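PDB 4MF9: hemin degrading factor, which binds heme and probably carries it to the heme oxygenase HemO, and has also been identified as a heme-degrading enzyme of Pseudomonas aeruginosa. Local coordinates for residues P261-V266 with I274-V279; H90-P95 with P294-H299; G318-W323 with Q335-R340; N85-H90 with E331-L336. All coordinates share one frame; numbering follows the deposited sequence.

Contact 1 (P261-V266 with I274-V279); sequences PIMVFV and IHTGPV. With HEM (protoporphyrin IX containing Fe), chain C.
Met263 and Thr276 face each other as a non-hydrogen-bonded pair, and the methionine runs alongside the threonine on the heme side of the sheet. Its CB sits near the carbonyl O of His275, and CG passes Thr276 OG1. Met263 SD lies 3.9 Å from the heme methyl CMA. The chain then bends at its last torsion (chi3 74°), which brings Met263 CE against Thr276 OG1, at 3.7 Å, and also against Ile274 CG2. Next along the same face, Ile274 lies beside Phe265: Ile274 CG1 is over one face of the Phe265 ring, 3.9 Å from the centroid in a CH-pi contact, while CD1 meets CE2. The far rim of that ring reaches the porphyrin, with Phe265 CZ 3.5 Å from heme CHA. On the other face Ile262 CD1 crosses Val279 CG1 at about a right angle. His275 ND1 is hydrogen-bonded to Arg92, and Val264 CG2 lies at the edge of the imidazole. Four backbone bonds close the ladder, from Ile262 N to Gly277 O, Gly277 N to Ile262 O, Val264 N to His275 O and His275 N to Val264 O. Gly277 has a positive phi (136°), in a region where glycine is usual. Two adjacent antiparallel strands, 262-268 and 271-277, thus form a beta hairpin that places Met263 and Phe265 in the wall of the heme pocket.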
# COMPACT_ATOMS: atom_id res chain seq x y z
N PRO A 261 3.75 18.26 9.49
CA PRO A 261 2.97 17.01 9.46
C PRO A 261 2.37 16.79 8.07
O PRO A 261 1.66 17.64 7.53
CB PRO A 261 1.87 17.27 10.50
CG PRO A 261 1.72 18.79 10.51
CD PRO A 261 3.12 19.31 10.31
N ILE A 262 2.67 15.63 7.49
CA ILE A 262 2.23 15.33 6.14
C ILE A 262 1.42 14.03 6.15
O ILE A 262 1.23 13.44 7.21
CB ILE A 262 3.42 15.17 5.21
CG1 ILE A 262 4.32 14.04 5.71
CG2 ILE A 262 4.21 16.49 5.14
CD1 ILE A 262 5.50 13.74 4.81
N MET A 263 0.92 13.61 5.02
CA MET A 263 0.25 12.34 4.83
C MET A 263 0.93 11.59 3.71
O MET A 263 1.17 12.15 2.69
CB MET A 263 -1.21 12.52 4.50
CG MET A 263 -2.00 13.24 5.54
SD MET A 263 -3.72 13.46 5.21
CE MET A 263 -4.24 11.79 5.50
N VAL A 264 1.25 10.34 3.93
CA VAL A 264 1.87 9.54 2.95
C VAL A 264 1.00 8.32 2.65
O VAL A 264 0.84 7.52 3.51
CB VAL A 264 3.28 9.06 3.43
CG1 VAL A 264 3.93 8.19 2.42
CG2 VAL A 264 4.18 10.22 3.80
N PHE A 265 0.52 8.21 1.41
CA PHE A 265 -0.37 7.14 0.96
C PHE A 265 0.44 6.16 0.13
O PHE A 265 1.05 6.55 -0.86
CB PHE A 265 -1.48 7.69 0.04
CG PHE A 265 -2.60 8.41 0.77
CD1 PHE A 265 -2.37 9.60 1.44
CD2 PHE A 265 -3.89 7.92 0.72
CE1 PHE A 265 -3.41 10.26 2.08
CE2 PHE A 265 -4.93 8.57 1.36
CZ PHE A 265 -4.68 9.74 2.05
N VAL A 266 0.43 4.92 0.48
CA VAL A 266 1.02 3.88 -0.31
C VAL A 266 0.12 2.67 -0.42
O VAL A 266 -0.30 2.17 0.54
CB VAL A 266 2.39 3.44 0.28
CG1 VAL A 266 2.93 2.21 -0.38
CG2 VAL A 266 3.40 4.57 0.15
N ILE A 274 -1.76 4.51 5.11
CA ILE A 274 -1.54 5.94 5.23
C ILE A 274 -0.76 6.25 6.50
O ILE A 274 -1.02 5.65 7.55
CB ILE A 274 -2.90 6.70 5.28
CG1 ILE A 274 -3.80 6.27 4.13
CG2 ILE A 274 -2.70 8.20 5.23
CD1 ILE A 274 -5.30 6.52 4.38
N HIS A 275 0.21 7.15 6.40
CA HIS A 275 0.88 7.70 7.57
C HIS A 275 0.49 9.16 7.68
O HIS A 275 0.58 9.89 6.70
CB HIS A 275 2.38 7.62 7.42
CG HIS A 275 3.13 8.54 8.35
ND1 HIS A 275 3.26 8.28 9.70
CD2 HIS A 275 3.76 9.72 8.13
CE1 HIS A 275 3.96 9.25 10.27
NE2 HIS A 275 4.27 10.14 9.34
N THR A 276 0.06 9.58 8.86
CA THR A 276 -0.19 11.00 9.13
C THR A 276 0.77 11.48 10.20
O THR A 276 0.91 10.85 11.25
CB THR A 276 -1.64 11.24 9.59
OG1 THR A 276 -2.55 10.77 8.59
CG2 THR A 276 -1.88 12.72 9.83
N GLY A 277 1.46 12.58 9.93
CA GLY A 277 2.38 13.14 10.89
C GLY A 277 3.68 13.57 10.25
O GLY A 277 3.85 13.46 9.03
N PRO A 278 4.61 14.07 11.02
CA PRO A 278 5.92 14.47 10.48
C PRO A 278 6.81 13.30 10.13
O PRO A 278 6.55 12.24 10.55
CB PRO A 278 6.53 15.24 11.63
CG PRO A 278 5.95 14.58 12.80
CD PRO A 278 4.53 14.33 12.45
N VAL A 279 7.81 13.54 9.35
CA VAL A 279 8.87 12.61 9.15
C VAL A 279 10.12 13.27 9.70
O VAL A 279 10.19 14.46 9.72
CB VAL A 279 9.00 12.19 7.72
CG1 VAL A 279 7.73 11.45 7.32
CG2 VAL A 279 9.22 13.37 6.82
CHA HEM C . -7.71 10.99 0.77
CHB HEM C . -9.30 11.20 5.23
CHC HEM C . -12.19 7.47 4.31
CHD HEM C . -9.69 6.64 0.32
C1A HEM C . -7.96 11.42 2.04
C2A HEM C . -7.46 12.61 2.63
C3A HEM C . -7.93 12.67 3.86
C4A HEM C . -8.66 11.50 4.05
CMA HEM C . -7.63 13.76 4.85
CAA HEM C . -6.61 13.66 2.01
CBA HEM C . -7.08 15.13 2.16
CGA HEM C . -8.26 15.31 1.28
O1A HEM C . -9.27 15.89 1.67
O2A HEM C . -8.18 14.86 0.17
C1B HEM C . -10.24 10.18 5.29
C2B HEM C . -10.98 10.02 6.47
C3B HEM C . -11.82 8.99 6.27
C4B HEM C . -11.55 8.52 4.89
CMB HEM C . -10.88 10.87 7.70
CAB HEM C . -12.79 8.53 7.30
CBB HEM C . -13.23 7.32 7.44
C1C HEM C . -11.80 6.91 3.15
C2C HEM C . -12.42 5.84 2.54
C3C HEM C . -11.72 5.59 1.40
C4C HEM C . -10.65 6.52 1.30
CMC HEM C . -13.63 5.11 3.04
CAC HEM C . -12.02 4.53 0.46
CBC HEM C . -11.13 4.30 -0.46
C1D HEM C . -8.94 7.80 0.08
C2D HEM C . -8.10 8.04 -1.13
C3D HEM C . -7.57 9.25 -0.98
C4D HEM C . -8.07 9.75 0.30
CMD HEM C . -7.85 7.14 -2.33
CAD HEM C . -6.65 9.94 -1.95
CBD HEM C . -7.44 10.99 -2.73
CGD HEM C . -6.86 11.58 -3.98
O1D HEM C . -6.86 12.79 -4.03
O2D HEM C . -6.44 10.93 -4.92
NA HEM C . -8.70 10.74 2.94
NB HEM C . -10.60 9.28 4.36
NC HEM C . -10.77 7.29 2.39
ND HEM C . -8.87 8.85 0.89
FE HEM C . -9.73 9.06 2.50

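Contact 2 (H90-P95 with P294-H299); sequences HERKGP and PEFNLH
The imidazole of His90 takes Phe296 CE1 over one face, 3.2 Å above its plane and displaced toward the rim, with His90 CE1 as the nearest ring atom. The two planes stand 51° apart, an oblique pairing. At the edge of the His299 ring lies a water, 3.0 Å from His299 NE2; this water donates a hydrogen bond to Glu91 OE1, and His299 ND1 is hydrogen-bonded to Asn290. The Phe296 ring also stacks on His275. Arg92 CD lies 3.8 Å from Phe296 CD1. CG of Arg92 is anti to the backbone N (chi1 -159°) and the chain bends at chi2, a course that takes Arg92 CD past the carbonyl O of Glu295 at 3.2 Å. Asp114 forms a salt bridge with the guanidinium; His90 is held by Gln273 and by the carbonyl of Val264. On the other face Glu91 and Asn297 are opposed as a hydrogen-bonded pair, Glu91 N to Asn297 O at 2.9 Å and Asn297 N to Glu91 O at 3.0 Å. Lys93 N adds a bond to Glu295 O, and the extended Lys93 chain ends with NZ in a weak bond to Pro294 O. Strands 88-93 and 296-301, far apart in sequence, lie side by side inside a continuous antiparallel sheet, where strands from the two HemS/ChuX domains of the chain meet.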
# COMPACT_ATOMS: atom_id res chain seq x y z
N HIS A 90 5.52 0.64 2.76
CA HIS A 90 5.03 1.44 3.87
C HIS A 90 4.92 0.54 5.12
O HIS A 90 4.18 -0.45 5.12
CB HIS A 90 3.65 1.97 3.45
CG HIS A 90 3.15 3.15 4.23
ND1 HIS A 90 2.84 3.09 5.57
CD2 HIS A 90 2.82 4.40 3.83
CE1 HIS A 90 2.37 4.26 5.97
NE2 HIS A 90 2.35 5.07 4.93
N GLU A 91 5.63 0.84 6.18
CA GLU A 91 5.55 0.12 7.44
C GLU A 91 5.13 1.00 8.57
O GLU A 91 5.85 1.88 8.96
CB GLU A 91 6.86 -0.60 7.81
CG GLU A 91 7.33 -1.60 6.82
CD GLU A 91 8.66 -2.29 7.12
OE1 GLU A 91 9.21 -2.21 8.16
OE2 GLU A 91 9.07 -2.97 6.25
N ARG A 92 3.98 0.74 9.16
CA ARG A 92 3.46 1.57 10.22
C ARG A 92 3.18 0.76 11.46
O ARG A 92 2.66 -0.30 11.38
CB ARG A 92 2.21 2.28 9.79
CG ARG A 92 1.82 3.51 10.56
CD ARG A 92 2.96 4.47 10.74
NE ARG A 92 2.54 5.77 11.25
CZ ARG A 92 2.34 6.07 12.51
NH1 ARG A 92 2.46 5.17 13.45
NH2 ARG A 92 1.96 7.28 12.82
N LYS A 93 3.51 1.30 12.62
CA LYS A 93 3.31 0.60 13.87
C LYS A 93 2.18 1.18 14.70
O LYS A 93 2.00 2.37 14.71
CB LYS A 93 4.57 0.59 14.69
CG LYS A 93 5.70 -0.17 14.10
CD LYS A 93 6.84 -0.16 15.06
CE LYS A 93 8.15 -0.35 14.36
NZ LYS A 93 9.25 -0.32 15.35
N GLY A 94 1.44 0.30 15.36
CA GLY A 94 0.32 0.68 16.21
C GLY A 94 -0.67 -0.46 16.37
O GLY A 94 -0.56 -1.49 15.70
N PRO A 95 -1.66 -0.29 17.25
CA PRO A 95 -2.71 -1.30 17.40
C PRO A 95 -3.62 -1.38 16.16
O PRO A 95 -3.91 -0.34 15.56
CB PRO A 95 -3.51 -0.78 18.59
CG PRO A 95 -3.33 0.72 18.52
CD PRO A 95 -1.90 0.90 18.09
N PRO A 294 10.65 6.00 14.49
CA PRO A 294 10.33 4.94 15.43
C PRO A 294 9.03 4.21 15.04
O PRO A 294 9.04 3.02 14.96
CB PRO A 294 10.14 5.71 16.71
CG PRO A 294 11.08 6.86 16.59
CD PRO A 294 11.50 6.99 15.15
N GLU A 295 7.94 4.91 14.77
CA GLU A 295 6.70 4.27 14.42
C GLU A 295 6.40 4.15 12.93
O GLU A 295 5.41 3.63 12.57
CB GLU A 295 5.55 4.88 15.18
CG GLU A 295 5.80 5.08 16.65
CD GLU A 295 5.91 3.77 17.45
OE1 GLU A 295 5.11 2.87 17.25
OE2 GLU A 295 6.77 3.65 18.34
N PHE A 296 7.29 4.61 12.09
CA PHE A 296 7.02 4.67 10.66
C PHE A 296 8.29 4.50 9.83
O PHE A 296 9.23 5.28 9.94
CB PHE A 296 6.39 6.03 10.31
CG PHE A 296 6.15 6.25 8.83
CD1 PHE A 296 5.48 5.31 8.08
CD2 PHE A 296 6.57 7.43 8.22
CE1 PHE A 296 5.24 5.52 6.72
CE2 PHE A 296 6.35 7.65 6.87
CZ PHE A 296 5.67 6.71 6.12
N ASN A 297 8.32 3.50 8.98
CA ASN A 297 9.37 3.34 8.02
C ASN A 297 8.84 3.34 6.60
O ASN A 297 7.79 2.84 6.35
CB ASN A 297 10.13 2.05 8.25
CG ASN A 297 11.13 2.14 9.39
OD1 ASN A 297 11.16 3.07 10.13
ND2 ASN A 297 11.96 1.17 9.47
N LEU A 298 9.53 3.95 5.69
CA LEU A 298 9.11 4.02 4.32
C LEU A 298 10.32 3.70 3.47
O LEU A 298 11.33 4.28 3.67
CB LEU A 298 8.56 5.42 4.02
CG LEU A 298 8.10 5.69 2.60
CD1 LEU A 298 6.71 5.14 2.41
CD2 LEU A 298 8.18 7.15 2.15
N HIS A 299 10.18 2.84 2.49
CA HIS A 299 11.28 2.48 1.63
C HIS A 299 10.87 2.71 0.18
O HIS A 299 10.03 1.98 -0.37
CB HIS A 299 11.71 1.02 1.89
CG HIS A 299 12.00 0.72 3.33
ND1 HIS A 299 13.03 1.31 4.02
CD2 HIS A 299 11.38 -0.10 4.21
CE1 HIS A 299 13.04 0.87 5.27
NE2 HIS A 299 12.05 0.01 5.41
O HOH W 1 11.89 -1.28 8.08
O HOH W 2 2.87 3.72 16.97

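Contact 3 (G318-W323 with Q335-R340); sequences GIVTSW and QLFGAR. With HEM (protoporphyrin IX containing Fe), chain C.
Trp323, Val320 and Phe337 carry most of the area buried between the two segments. Phe337 is the hub: Ser322 CB packs over one face of the Phe337 ring, 3.7 Å from the centroid in a CH-pi contact, and heme CAA lies over the opposite face. Val320 CG1 comes to the edge in the ring plane, 3.6 Å from Phe337 CD1. With CG1 anti to the backbone N (chi1 175°), the valine directs that methyl at the phenylalanine while Val320 CG2 goes to Arg340 NE, 4.0 Å away. Around CZ of Phe337 the nearest heme atom is propionate O1D, at 3.5 Å. Strands 320-326 and 332-338 form an antiparallel beta hairpin whose short strand axes run at 146° to each other, well off antiparallel, and it furnishes this wall of the heme pocket. Trp323 and Leu336 form a hydrogen-bonded pair, Trp323 N to Leu336 O at 3.1 Å and Leu336 N to Trp323 O at 2.9 Å. Trp323 CB and Leu336 CB are 4.4 Å apart, and the indole NE1 is hydrogen-bonded to the carbonyl of Ala354. Beyond this pair the strands diverge, and a water accepts from Gly338 N while donating a weak bond to Thr321 O. Arg340, a heme-binding residue, turns the edge of its guanidinium toward the heme propionate; the modelled separation from O1A is too short to be trusted. NH1 of Arg340 is hydrogen-bonded to the carbonyl of Glu344.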
# COMPACT_ATOMS: atom_id res chain seq x y z
N GLY A 318 -12.18 23.18 0.02
CA GLY A 318 -11.27 24.02 -0.75
C GLY A 318 -10.22 23.23 -1.54
O GLY A 318 -10.29 22.00 -1.61
N ILE A 319 -9.28 23.90 -2.15
CA ILE A 319 -8.27 23.22 -2.89
C ILE A 319 -7.37 22.27 -2.08
O ILE A 319 -6.90 22.62 -1.09
CB ILE A 319 -7.42 24.24 -3.61
CG1 ILE A 319 -8.34 25.11 -4.47
CG2 ILE A 319 -6.28 23.58 -4.35
CD1 ILE A 319 -8.43 24.78 -5.92
N VAL A 320 -7.15 21.09 -2.62
CA VAL A 320 -6.23 20.13 -1.99
C VAL A 320 -5.06 19.88 -2.92
O VAL A 320 -5.24 19.47 -4.06
CB VAL A 320 -6.92 18.77 -1.68
CG1 VAL A 320 -5.87 17.75 -1.14
CG2 VAL A 320 -8.03 18.95 -0.68
N THR A 321 -3.86 20.11 -2.41
CA THR A 321 -2.65 19.90 -3.20
C THR A 321 -1.95 18.61 -2.79
O THR A 321 -1.82 18.33 -1.60
CB THR A 321 -1.68 21.07 -3.00
OG1 THR A 321 -2.39 22.31 -3.16
CG2 THR A 321 -0.55 21.00 -4.02
N SER A 322 -1.50 17.84 -3.77
CA SER A 322 -0.81 16.58 -3.51
C SER A 322 0.31 16.43 -4.52
O SER A 322 0.30 17.10 -5.55
CB SER A 322 -1.78 15.41 -3.65
OG SER A 322 -2.29 15.35 -4.97
N TRP A 323 1.27 15.56 -4.21
CA TRP A 323 2.26 15.10 -5.18
C TRP A 323 1.98 13.62 -5.42
O TRP A 323 1.74 12.87 -4.47
CB TRP A 323 3.68 15.27 -4.64
CG TRP A 323 4.20 16.68 -4.72
CD1 TRP A 323 3.46 17.83 -4.72
CD2 TRP A 323 5.57 17.07 -4.81
NE1 TRP A 323 4.30 18.93 -4.80
CE2 TRP A 323 5.60 18.48 -4.85
CE3 TRP A 323 6.78 16.37 -4.84
CZ2 TRP A 323 6.79 19.20 -4.94
CZ3 TRP A 323 7.96 17.08 -4.93
CH2 TRP A 323 7.96 18.49 -4.98
N GLN A 335 1.68 8.82 -2.76
CA GLN A 335 1.09 10.15 -2.85
C GLN A 335 1.34 10.88 -1.56
O GLN A 335 1.25 10.29 -0.53
CB GLN A 335 -0.42 10.09 -2.99
CG GLN A 335 -1.00 9.58 -4.27
CD GLN A 335 -2.53 9.51 -4.16
OE1 GLN A 335 -3.24 10.31 -4.74
NE2 GLN A 335 -3.00 8.60 -3.37
N LEU A 336 1.58 12.16 -1.66
CA LEU A 336 1.76 13.00 -0.52
C LEU A 336 0.69 14.09 -0.42
O LEU A 336 0.45 14.74 -1.37
CB LEU A 336 3.12 13.63 -0.57
CG LEU A 336 4.21 12.83 0.09
CD1 LEU A 336 4.40 11.58 -0.68
CD2 LEU A 336 5.46 13.67 0.14
N PHE A 337 0.14 14.27 0.76
CA PHE A 337 -0.73 15.42 1.00
C PHE A 337 -0.22 16.10 2.27
O PHE A 337 0.72 15.60 2.92
CB PHE A 337 -2.18 15.00 1.24
CG PHE A 337 -2.81 14.23 0.10
CD1 PHE A 337 -3.77 14.84 -0.71
CD2 PHE A 337 -2.48 12.90 -0.13
CE1 PHE A 337 -4.36 14.15 -1.74
CE2 PHE A 337 -3.08 12.20 -1.16
CZ PHE A 337 -4.02 12.83 -1.97
N GLY A 338 -0.84 17.22 2.62
CA GLY A 338 -0.62 17.81 3.93
C GLY A 338 -1.60 17.21 4.91
O GLY A 338 -2.68 16.75 4.53
N ALA A 339 -1.23 17.18 6.18
CA ALA A 339 -2.14 16.63 7.18
C ALA A 339 -3.35 17.55 7.34
O ALA A 339 -3.20 18.76 7.45
CB ALA A 339 -1.41 16.46 8.51
N ARG A 340 -4.53 16.96 7.38
CA ARG A 340 -5.78 17.68 7.43
C ARG A 340 -6.97 16.82 7.91
O ARG A 340 -7.08 15.69 7.55
CB ARG A 340 -6.01 18.25 6.03
CG ARG A 340 -7.40 18.58 5.59
CD ARG A 340 -7.37 18.97 4.11
NE ARG A 340 -8.04 18.01 3.25
CZ ARG A 340 -9.34 17.85 3.22
NH1 ARG A 340 -10.07 18.59 3.98
NH2 ARG A 340 -9.91 16.99 2.41
CHA HEM C . -7.71 10.99 0.77
CHB HEM C . -9.30 11.20 5.23
CHC HEM C . -12.19 7.47 4.31
CHD HEM C . -9.69 6.64 0.32
C1A HEM C . -7.96 11.42 2.04
C2A HEM C . -7.46 12.61 2.63
C3A HEM C . -7.93 12.67 3.86
C4A HEM C . -8.66 11.50 4.05
CMA HEM C . -7.63 13.76 4.85
CAA HEM C . -6.61 13.66 2.01
CBA HEM C . -7.08 15.13 2.16
CGA HEM C . -8.26 15.31 1.28
O1A HEM C . -9.27 15.89 1.67
O2A HEM C . -8.18 14.86 0.17
C1B HEM C . -10.24 10.18 5.29
C2B HEM C . -10.98 10.02 6.47
C3B HEM C . -11.82 8.99 6.27
C4B HEM C . -11.55 8.52 4.89
CMB HEM C . -10.88 10.87 7.70
CAB HEM C . -12.79 8.53 7.30
CBB HEM C . -13.23 7.32 7.44
C1C HEM C . -11.80 6.91 3.15
C2C HEM C . -12.42 5.84 2.54
C3C HEM C . -11.72 5.59 1.40
C4C HEM C . -10.65 6.52 1.30
CMC HEM C . -13.63 5.11 3.04
CAC HEM C . -12.02 4.53 0.46
CBC HEM C . -11.13 4.30 -0.46
C1D HEM C . -8.94 7.80 0.08
C2D HEM C . -8.10 8.04 -1.13
C3D HEM C . -7.57 9.25 -0.98
C4D HEM C . -8.07 9.75 0.30
CMD HEM C . -7.85 7.14 -2.33
CAD HEM C . -6.65 9.94 -1.95
CBD HEM C . -7.44 10.99 -2.73
CGD HEM C . -6.86 11.58 -3.98
O1D HEM C . -6.86 12.79 -4.03
O2D HEM C . -6.44 10.93 -4.92
NA HEM C . -8.70 10.74 2.94
NB HEM C . -10.60 9.28 4.36
NC HEM C . -10.77 7.29 2.39
ND HEM C . -8.87 8.85 0.89
FE HEM C . -9.73 9.06 2.50
O HOH W 3 -2.80 18.68 1.57

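Contact 4 (N85-H90 with E331-L336); sequences NEHCVH and ELIVQL
Asn85 reaches across to the carbonyl of Ile333, and this is the one hydrogen bond between the two segments. Asn85 ND2 gives it to Ile333 O at 2.8 Å, with an N-H...O angle of 157°. The acceptor lies close to the amide plane of the asparagine, and the donor is tilted 17° from the carbonyl plane. The same ND2 also donates to the carbonyl of Gly267, so the amide nitrogen ties together two chain positions in the neighbouring sheet. Within its own segment the other end of the amide is engaged: Asn85 OD1 accepts from His87 N at 3.0 Å, which is an Asx turn, and more weakly from Cys88 N. CG of Asn85 stands between the backbone N and the carbonyl carbon (chi1 48°), a torsion that lets the amide serve its own turn and Ile333 at once. A backbone bond from Asn85 N to Cys88 O also draws the two ends of this loop together. The apolar part centres on Ile333, the residue with the largest area buried here. Ile333 CG2, anti to the backbone N, meets Cys88 CB at 3.5 Å and also touches His87 CB, while CD1 approaches the His87 ring obliquely. Cys88 SG adds a longer contact to Val334 CB, 4.3 Å away. No backbone pairing joins strand 88-93 to strand 332-338, which belong to different sheets. With both ends of the Asn85 amide occupied, the side chain should be fixed in rotation, making a directional link between the sheets beside a small patch of hydrocarbon and sulfur.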
# COMPACT_ATOMS: atom_id res chain seq x y z
N ASN A 85 3.76 -1.61 -2.92
CA ASN A 85 3.60 -1.94 -4.32
C ASN A 85 5.00 -2.28 -4.81
O ASN A 85 5.89 -2.52 -4.00
CB ASN A 85 2.97 -0.77 -5.08
CG ASN A 85 3.65 0.56 -4.77
OD1 ASN A 85 4.83 0.73 -5.06
ND2 ASN A 85 2.91 1.49 -4.17
N GLU A 86 5.25 -2.29 -6.08
CA GLU A 86 6.52 -2.71 -6.58
C GLU A 86 7.65 -1.82 -6.11
O GLU A 86 8.65 -2.32 -5.76
CB GLU A 86 6.50 -2.85 -8.08
CG GLU A 86 7.76 -3.39 -8.67
CD GLU A 86 8.03 -4.83 -8.28
OE1 GLU A 86 9.18 -5.19 -8.18
OE2 GLU A 86 7.10 -5.60 -8.09
N HIS A 87 7.42 -0.51 -6.05
CA HIS A 87 8.53 0.42 -5.78
C HIS A 87 8.54 1.13 -4.43
O HIS A 87 9.46 1.89 -4.14
CB HIS A 87 8.63 1.45 -6.90
CG HIS A 87 8.95 0.83 -8.22
ND1 HIS A 87 10.13 0.14 -8.44
CD2 HIS A 87 8.23 0.74 -9.36
CE1 HIS A 87 10.12 -0.32 -9.68
NE2 HIS A 87 8.99 0.03 -10.25
N CYS A 88 7.53 0.87 -3.61
CA CYS A 88 7.45 1.56 -2.33
C CYS A 88 6.82 0.70 -1.26
O CYS A 88 5.76 0.11 -1.46
CB CYS A 88 6.68 2.88 -2.49
SG CYS A 88 6.82 3.99 -1.09
N VAL A 89 7.49 0.65 -0.11
CA VAL A 89 7.04 -0.11 1.04
C VAL A 89 6.72 0.82 2.21
O VAL A 89 7.54 1.65 2.60
CB VAL A 89 8.14 -1.07 1.53
CG1 VAL A 89 7.66 -1.82 2.75
CG2 VAL A 89 8.54 -2.03 0.41
N HIS A 90 5.52 0.64 2.76
CA HIS A 90 5.03 1.44 3.87
C HIS A 90 4.92 0.54 5.12
O HIS A 90 4.18 -0.45 5.12
CB HIS A 90 3.65 1.97 3.45
CG HIS A 90 3.15 3.15 4.23
ND1 HIS A 90 2.84 3.09 5.57
CD2 HIS A 90 2.82 4.40 3.83
CE1 HIS A 90 2.37 4.26 5.97
NE2 HIS A 90 2.35 5.07 4.93
N GLU A 331 0.80 3.31 -12.78
CA GLU A 331 0.28 3.04 -11.44
C GLU A 331 0.93 3.93 -10.40
O GLU A 331 2.12 4.24 -10.49
CB GLU A 331 0.45 1.56 -11.08
CG GLU A 331 -0.33 0.59 -11.97
CD GLU A 331 -1.84 0.68 -11.78
OE1 GLU A 331 -2.35 0.25 -10.72
OE2 GLU A 331 -2.53 1.17 -12.70
N LEU A 332 0.19 4.32 -9.39
CA LEU A 332 0.65 5.16 -8.33
C LEU A 332 1.65 4.43 -7.38
O LEU A 332 1.32 3.43 -6.78
CB LEU A 332 -0.53 5.50 -7.50
CG LEU A 332 -1.28 6.81 -7.61
CD1 LEU A 332 -2.49 6.78 -6.71
CD2 LEU A 332 -0.42 7.99 -7.37
N ILE A 333 2.86 4.96 -7.26
CA ILE A 333 3.77 4.55 -6.21
C ILE A 333 3.50 5.01 -4.80
O ILE A 333 3.42 4.26 -3.84
CB ILE A 333 5.23 4.88 -6.63
CG1 ILE A 333 5.59 4.21 -7.94
CG2 ILE A 333 6.22 4.62 -5.54
CD1 ILE A 333 6.75 4.82 -8.66
N VAL A 334 3.36 6.32 -4.68
CA VAL A 334 3.12 6.98 -3.45
C VAL A 334 2.47 8.34 -3.68
O VAL A 334 2.70 8.89 -4.69
CB VAL A 334 4.43 7.18 -2.72
CG1 VAL A 334 5.38 7.96 -3.58
CG2 VAL A 334 4.25 7.78 -1.36
N GLN A 335 1.68 8.82 -2.76
CA GLN A 335 1.09 10.15 -2.85
C GLN A 335 1.34 10.88 -1.56
O GLN A 335 1.25 10.29 -0.53
CB GLN A 335 -0.42 10.09 -2.99
CG GLN A 335 -1.00 9.58 -4.27
CD GLN A 335 -2.53 9.51 -4.16
OE1 GLN A 335 -3.24 10.31 -4.74
NE2 GLN A 335 -3.00 8.60 -3.37
N LEU A 336 1.58 12.16 -1.66
CA LEU A 336 1.76 13.00 -0.52
C LEU A 336 0.69 14.09 -0.42
O LEU A 336 0.45 14.74 -1.37
CB LEU A 336 3.12 13.63 -0.57
CG LEU A 336 4.21 12.83 0.09
CD1 LEU A 336 4.40 11.58 -0.68
CD2 LEU A 336 5.46 13.67 0.14

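Overall arrangement
Contacts 1 and 3 are buried hairpins of one antiparallel sheet, joined through neighbouring strands 262-268 and 332-338, and both touch the heme; apolar and aromatic side chains dominate them, with Arg340 supplying a charge at the heme propionate. Contact 2 belongs to the other sheet and is only partly buried: one face carries aromatic groups and an arginine, the other acidic, amide and lysine groups with water. Contact 4, also partly buried but nearest the chain's centre, spans the two sheets, sharing strand 88-93 with contact 2 and strand 332-338 with contact 3. Contacts 1 and 2 also meet directly, so the sheets are joined by polar as well as apolar groups.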